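Local coordinates for N-formylglutamate amidohydrolase (Ralstonia eutropha, PDB 2Q7S), which binds a zinc ion and probably acts as a hydrolase of the N-formylglutamate amidohydrolase family, at residues E22-V27 and R281-V286; V166-L171 and R244-I249. All blocks are in the same frame, centred on the assembly; numbering follows the deposited sequence.

Contact 1. Residues E22-V27 and R281-V286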
loop_
_atom_site.group_PDB
_atom_site.type_symbol
_atom_site.label_atom_id
_atom_site.label_comp_id
_atom_site.label_asym_id
_atom_site.label_seq_id
_atom_site.Cartn_x
_atom_site.Cartn_y
_atom_site.Cartn_z
ATOM N N GLU A 22 -20.441 -13.509 5.924
ATOM C CA GLU A 22 -20.088 -12.985 7.243
ATOM C C GLU A 22 -18.944 -12.015 7.079
ATOM O O GLU A 22 -17.972 -12.336 6.391
ATOM C CB GLU A 22 -19.669 -14.151 8.172
ATOM C CG GLU A 22 -18.720 -13.795 9.346
ATOM C CD GLU A 22 -18.041 -15.019 9.989
ATOM O OE1 GLU A 22 -18.018 -16.120 9.364
ATOM O OE2 GLU A 22 -17.517 -14.866 11.129
ATOM N N ALA A 23 -19.079 -10.807 7.627
ATOM C CA ALA A 23 -17.955 -9.872 7.690
ATOM C C ALA A 23 -17.038 -10.184 8.899
ATOM O O ALA A 23 -17.502 -10.722 9.920
ATOM C CB ALA A 23 -18.453 -8.433 7.714
ATOM N N LEU A 24 -15.738 -9.859 8.770
ATOM C CA LEU A 24 -14.737 -9.909 9.880
ATOM C C LEU A 24 -13.990 -8.599 9.873
ATOM O O LEU A 24 -13.919 -7.956 8.825
ATOM C CB LEU A 24 -13.748 -11.055 9.604
ATOM C CG LEU A 24 -14.320 -12.470 9.795
ATOM C CD1 LEU A 24 -13.325 -13.522 9.233
ATOM C CD2 LEU A 24 -14.592 -12.733 11.280
ATOM N N PRO A 25 -13.387 -8.188 11.002
ATOM C CA PRO A 25 -12.641 -6.907 10.980
ATOM C C PRO A 25 -11.211 -7.022 10.413
ATOM O O PRO A 25 -10.214 -6.778 11.117
ATOM C CB PRO A 25 -12.541 -6.548 12.450
ATOM C CG PRO A 25 -12.525 -7.901 13.178
ATOM C CD PRO A 25 -13.363 -8.839 12.327
ATOM N N LEU A 26 -11.146 -7.420 9.168
ATOM C CA LEU A 26 -9.936 -7.470 8.373
ATOM C C LEU A 26 -10.168 -6.482 7.259
ATOM O O LEU A 26 -11.007 -6.692 6.362
ATOM C CB LEU A 26 -9.737 -8.870 7.829
ATOM C CG LEU A 26 -8.569 -8.984 6.841
ATOM C CD1 LEU A 26 -7.274 -8.853 7.579
ATOM C CD2 LEU A 26 -8.701 -10.311 6.073
ATOM N N VAL A 27 -9.435 -5.382 7.299
ATOM C CA VAL A 27 -9.599 -4.315 6.296
ATOM C C VAL A 27 -8.247 -4.196 5.595
ATOM O O VAL A 27 -7.219 -4.051 6.266
ATOM C CB VAL A 27 -9.965 -2.979 6.960
ATOM C CG1 VAL A 27 -10.023 -1.817 5.934
ATOM C CG2 VAL A 27 -11.258 -3.121 7.717
ATOM N N ARG A 281 -6.316 -18.277 6.288
ATOM C CA ARG A 281 -5.723 -18.455 7.607
ATOM C C ARG A 281 -5.788 -17.195 8.499
ATOM O O ARG A 281 -6.020 -17.281 9.697
ATOM C CB ARG A 281 -4.291 -18.918 7.436
ATOM C CG ARG A 281 -3.637 -19.311 8.735
ATOM C CD ARG A 281 -4.260 -20.569 9.359
ATOM N NE ARG A 281 -3.698 -20.712 10.689
ATOM C CZ ARG A 281 -4.123 -20.071 11.773
ATOM N NH1 ARG A 281 -5.170 -19.237 11.725
ATOM N NH2 ARG A 281 -3.484 -20.269 12.922
ATOM N N ILE A 282 -5.560 -16.024 7.910
ATOM C CA ILE A 282 -5.657 -14.775 8.632
ATOM C C ILE A 282 -7.097 -14.526 9.075
ATOM O O ILE A 282 -7.290 -14.038 10.154
ATOM C CB ILE A 282 -5.186 -13.570 7.764
ATOM C CG1 ILE A 282 -3.688 -13.669 7.413
ATOM C CG2 ILE A 282 -5.499 -12.196 8.406
ATOM C CD1 ILE A 282 -3.218 -12.515 6.458
ATOM N N ALA A 283 -8.096 -14.872 8.243
ATOM C CA ALA A 283 -9.515 -14.669 8.579
ATOM C C ALA A 283 -9.852 -15.465 9.817
ATOM O O ALA A 283 -10.506 -14.972 10.717
ATOM C CB ALA A 283 -10.472 -15.050 7.407
ATOM N N GLU A 284 -9.364 -16.696 9.869
ATOM C CA GLU A 284 -9.533 -17.579 11.030
ATOM C C GLU A 284 -8.887 -17.005 12.322
ATOM O O GLU A 284 -9.464 -17.057 13.433
ATOM C CB GLU A 284 -8.913 -18.928 10.710
ATOM C CG GLU A 284 -9.674 -19.736 9.692
ATOM C CD GLU A 284 -9.031 -21.110 9.433
ATOM O OE1 GLU A 284 -7.806 -21.143 9.193
ATOM O OE2 GLU A 284 -9.731 -22.145 9.492
ATOM N N TYR A 285 -7.686 -16.480 12.167
ATOM C CA TYR A 285 -6.983 -15.836 13.261
ATOM C C TYR A 285 -7.768 -14.609 13.785
ATOM O O TYR A 285 -7.998 -14.483 14.968
ATOM C CB TYR A 285 -5.580 -15.461 12.818
ATOM C CG TYR A 285 -4.804 -14.756 13.889
ATOM C CD1 TYR A 285 -4.040 -15.456 14.807
ATOM C CD2 TYR A 285 -4.882 -13.379 14.003
ATOM C CE1 TYR A 285 -3.365 -14.781 15.798
ATOM C CE2 TYR A 285 -4.225 -12.717 14.973
ATOM C CZ TYR A 285 -3.468 -13.404 15.855
ATOM O OH TYR A 285 -2.843 -12.695 16.821
ATOM N N VAL A 286 -8.205 -13.747 12.881
ATOM C CA VAL A 286 -9.054 -12.604 13.215
ATOM C C VAL A 286 -10.354 -12.970 13.935
ATOM O O VAL A 286 -10.694 -12.321 14.892
ATOM C CB VAL A 286 -9.306 -11.776 11.920
ATOM C CG1 VAL A 286 -10.478 -10.810 12.035
ATOM C CG2 VAL A 286 -8.032 -11.071 11.582
#

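Contact 2. Residues V166-L171 and R244-I249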
loop_
_atom_site.group_PDB
_atom_site.type_symbol
_atom_site.label_atom_id
_atom_site.label_comp_id
_atom_site.label_asym_id
_atom_site.label_seq_id
_atom_site.Cartn_x
_atom_site.Cartn_y
_atom_site.Cartn_z
ATOM N N VAL A 166 -9.648 -4.393 15.190
ATOM C CA VAL A 166 -9.463 -4.353 13.761
ATOM C C VAL A 166 -8.018 -4.760 13.404
ATOM O O VAL A 166 -7.042 -4.507 14.132
ATOM C CB VAL A 166 -9.833 -2.937 13.191
ATOM C CG1 VAL A 166 -8.891 -1.862 13.733
ATOM C CG2 VAL A 166 -9.884 -2.945 11.661
ATOM N N TRP A 167 -7.899 -5.402 12.272
ATOM C CA TRP A 167 -6.607 -5.788 11.701
ATOM C C TRP A 167 -6.571 -5.236 10.294
ATOM O O TRP A 167 -7.392 -5.622 9.444
ATOM C CB TRP A 167 -6.444 -7.312 11.703
ATOM C CG TRP A 167 -6.199 -7.913 13.079
ATOM C CD1 TRP A 167 -5.003 -8.207 13.642
ATOM C CD2 TRP A 167 -7.195 -8.255 14.058
ATOM N NE1 TRP A 167 -5.182 -8.733 14.893
ATOM C CE2 TRP A 167 -6.515 -8.767 15.178
ATOM C CE3 TRP A 167 -8.595 -8.160 14.097
ATOM C CZ2 TRP A 167 -7.175 -9.176 16.325
ATOM C CZ3 TRP A 167 -9.258 -8.577 15.229
ATOM C CH2 TRP A 167 -8.548 -9.082 16.333
ATOM N N HIS A 168 -5.673 -4.264 10.089
ATOM C CA HIS A 168 -5.490 -3.583 8.834
ATOM C C HIS A 168 -4.218 -4.109 8.130
ATOM O O HIS A 168 -3.180 -4.156 8.753
ATOM C CB HIS A 168 -5.350 -2.108 9.113
ATOM C CG HIS A 168 -4.873 -1.327 7.943
ATOM N ND1 HIS A 168 -3.814 -0.457 8.011
ATOM C CD2 HIS A 168 -5.309 -1.296 6.667
ATOM C CE1 HIS A 168 -3.636 0.106 6.827
ATOM N NE2 HIS A 168 -4.542 -0.382 5.999
ATOM N N LEU A 169 -4.328 -4.511 6.857
ATOM C CA LEU A 169 -3.169 -4.866 5.994
ATOM C C LEU A 169 -3.029 -3.792 4.905
ATOM O O LEU A 169 -3.956 -3.502 4.180
ATOM C CB LEU A 169 -3.289 -6.250 5.391
ATOM C CG LEU A 169 -3.579 -7.462 6.301
ATOM C CD1 LEU A 169 -3.613 -8.800 5.515
ATOM C CD2 LEU A 169 -2.582 -7.527 7.465
ATOM N N ASN A 170 -1.862 -3.183 4.853
ATOM C CA ASN A 170 -1.463 -2.212 3.846
ATOM C C ASN A 170 -0.569 -2.949 2.811
ATOM O O ASN A 170 0.501 -3.451 3.149
ATOM C CB ASN A 170 -0.719 -1.068 4.598
ATOM C CG ASN A 170 -0.418 0.119 3.731
ATOM O OD1 ASN A 170 0.752 0.412 3.465
ATOM N ND2 ASN A 170 -1.439 0.824 3.306
ATOM N N LEU A 171 -1.018 -3.044 1.558
ATOM C CA LEU A 171 -0.523 -4.020 0.637
ATOM C C LEU A 171 0.295 -3.379 -0.465
ATOM O O LEU A 171 -0.173 -2.432 -1.094
ATOM C CB LEU A 171 -1.738 -4.787 0.006
ATOM C CG LEU A 171 -2.701 -5.450 1.001
ATOM C CD1 LEU A 171 -3.926 -6.090 0.298
ATOM C CD2 LEU A 171 -1.998 -6.463 1.866
ATOM N N ARG A 244 -6.317 -2.122 17.834
ATOM C CA ARG A 244 -6.264 -1.674 16.456
ATOM C C ARG A 244 -4.868 -2.067 15.989
ATOM O O ARG A 244 -3.883 -1.754 16.647
ATOM C CB ARG A 244 -6.467 -0.177 16.350
ATOM C CG ARG A 244 -7.797 0.330 16.913
ATOM C CD ARG A 244 -7.741 1.785 17.193
ATOM N NE ARG A 244 -9.075 2.339 17.451
ATOM C CZ ARG A 244 -9.922 2.737 16.500
ATOM N NH1 ARG A 244 -9.607 2.636 15.224
ATOM N NH2 ARG A 244 -11.112 3.227 16.824
ATOM N N ASN A 245 -4.797 -2.768 14.871
ATOM C CA ASN A 245 -3.545 -3.369 14.388
ATOM C C ASN A 245 -3.332 -3.005 12.933
ATOM O O ASN A 245 -4.257 -3.043 12.143
ATOM C CB ASN A 245 -3.605 -4.907 14.528
ATOM C CG ASN A 245 -3.885 -5.356 15.949
ATOM O OD1 ASN A 245 -2.985 -5.407 16.784
ATOM N ND2 ASN A 245 -5.164 -5.571 16.251
ATOM N N SER A 246 -2.097 -2.708 12.580
ATOM C CA SER A 246 -1.754 -2.417 11.202
ATOM C C SER A 246 -0.402 -3.091 10.874
ATOM O O SER A 246 0.616 -3.036 11.656
ATOM C CB SER A 246 -1.690 -0.905 10.988
ATOM O OG SER A 246 -1.711 -0.516 9.630
ATOM N N LEU A 247 -0.383 -3.672 9.694
ATOM C CA LEU A 247 0.800 -4.351 9.137
ATOM C C LEU A 247 1.002 -3.982 7.656
ATOM O O LEU A 247 0.108 -4.192 6.844
ATOM C CB LEU A 247 0.592 -5.868 9.279
ATOM C CG LEU A 247 1.754 -6.758 8.802
ATOM C CD1 LEU A 247 3.012 -6.464 9.668
ATOM C CD2 LEU A 247 1.301 -8.227 8.896
ATOM N N GLN A 248 2.169 -3.448 7.283
ATOM C CA GLN A 248 2.446 -3.205 5.861
ATOM C C GLN A 248 3.067 -4.477 5.288
ATOM O O GLN A 248 3.978 -5.036 5.876
ATOM C CB GLN A 248 3.380 -2.022 5.709
ATOM C CG GLN A 248 3.504 -1.499 4.309
ATOM C CD GLN A 248 4.146 -0.129 4.233
ATOM O OE1 GLN A 248 3.815 0.778 4.999
ATOM N NE2 GLN A 248 5.077 0.026 3.305
ATOM N N ILE A 249 2.559 -4.969 4.165
ATOM C CA ILE A 249 3.128 -6.171 3.506
ATOM C C ILE A 249 3.611 -5.865 2.096
ATOM O O ILE A 249 2.794 -5.429 1.212
ATOM C CB ILE A 249 2.088 -7.342 3.401
ATOM C CG1 ILE A 249 1.500 -7.673 4.788
ATOM C CG2 ILE A 249 2.747 -8.562 2.738
ATOM C CD1 ILE A 249 0.561 -8.909 4.821
#

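Contact 1. Residues E22-V27 and R281-V286
Val286, which buries more surface in this contact than any other residue, turns its CG1 methyl onto the ring of Pro25; no hydrogen bond crosses between the segments. CG1 of Val286 stands 3.5 Å from CD of Pro25 and only slightly farther from CG, so the methyl rests against the CG–CD side of the ring, while the two side chains run past each other in opposite directions. Because CG1 lies anti to the backbone N (chi1 163°), it is this branch that also faces CB of Leu24, at a looser 4.1 Å. The other apolar pairs sit one helical turn earlier. Leu24 sends CD1 to the CB methyl of Ala283, 3.7 Å away, and the same CD1 also lies 3.5 Å from the carbonyl O of Ala283. Leu26 crosses Ile282 at about a right angle, its CD1 meeting CG2 of Ile282 at 3.9 Å; chi1 of 173° swings CG of Leu26 away from its own N, and CD1 is the methyl that touches the helix.

In the fold, the C-terminal helix 267-289 packs here on one face of the central mixed sheet, where the chain enters strand 26-30. Trp167 and Leu169 of strand 166-174 continue this apolar layer, touching Val286 and Ile282 respectively, and helix 205-217 flanks Ile282 through Val211.

Backbone bonds shape the two sides separately. Pro25 is the centre of an inverse gamma turn, closed by a weak bond from Leu26 N to Leu24 O at 2.8 Å, and the leucines on either side of it both point their CB atoms at the helix. On the helix, Val286 N donates to Ile282 O at 2.9 Å. Just beyond the contact, Glu22 OE1 forms a salt bridge with Arg287 NH1.

Contact 2. Residues V166-L171 and R244-I249
The amide of Asn245 lies over one face of the Trp167 indole, with ND2 3.4 Å above the ring plane and offset toward its rim. The two planes are only 14° apart, and the two side chains extend in the same direction. ND2 and Trp167 NE1 are both donors and do not bond to each other; NE1 instead gives its hydrogen bond to Glu204. Ser246 OG approaches the rim of the His168 ring almost in its plane and meets ND1 at 2.7 Å in a hydrogen bond whose donor may be either atom. The backbone N of Asn170 lies 4.0 Å above one face of this imidazole, displaced toward the rim; NE2 is hydrogen-bonded to Asp29 OD1.

These residues belong to neighbouring parallel strands at the centre of the mixed sheet, in register from Val166–Arg244 to Leu171–Ile249. Backbone bonds alternate between them: His168 N donates to Asn245 O at 2.8 Å, Leu247 N to His168 O, Asn170 N to Leu247 O, and Ile249 N to Asn170 O.

On the Trp167 face, Leu169 CD2 packs on Leu247 CB at 4.0 Å. On the His168 face, Asn170 and Gln248 run alongside with their amides turned 67° apart. Asn170 OD1 and Gln248 OE1, both acceptors, lie close at 3.4 Å without bonding to each other. Asn170 OD1 is hydrogen-bonded to Asn85 ND2 and to NE2 of the zinc ligand His172, placing Asn170 in the second shell of the metal, while Gln248 NE2 bonds Glu250.

Val166 O is gripped twice by one residue, Asn245 N at 2.9 Å and Asn245 ND2 at 3.0 Å arriving from opposite faces of the carbonyl plane.

Both contacts are buried and share one sheet, since strands 26-30 and 166-174 are neighbours in it, probably hydrogen-bonded from Trp167 N to Pro25 O (2.9 Å) and from Val27 N to Trp167 O (3.0 Å). The centre of contact 1 lies about 19 Å from that of the chain, that of contact 2 about 10 Å. Contact 1 packs the C-terminal helix on the loop leading into strand 26-30 and on the strand's first residue, mainly through apolar side chains; contact 2 joins strand to strand through backbone bonds and buried polar groups. Trp167 and Leu169 of contact 2 also touch Val286 and Ile282 of contact 1. The zinc site adjoins contact 2, whereas contact 1 is remote from it.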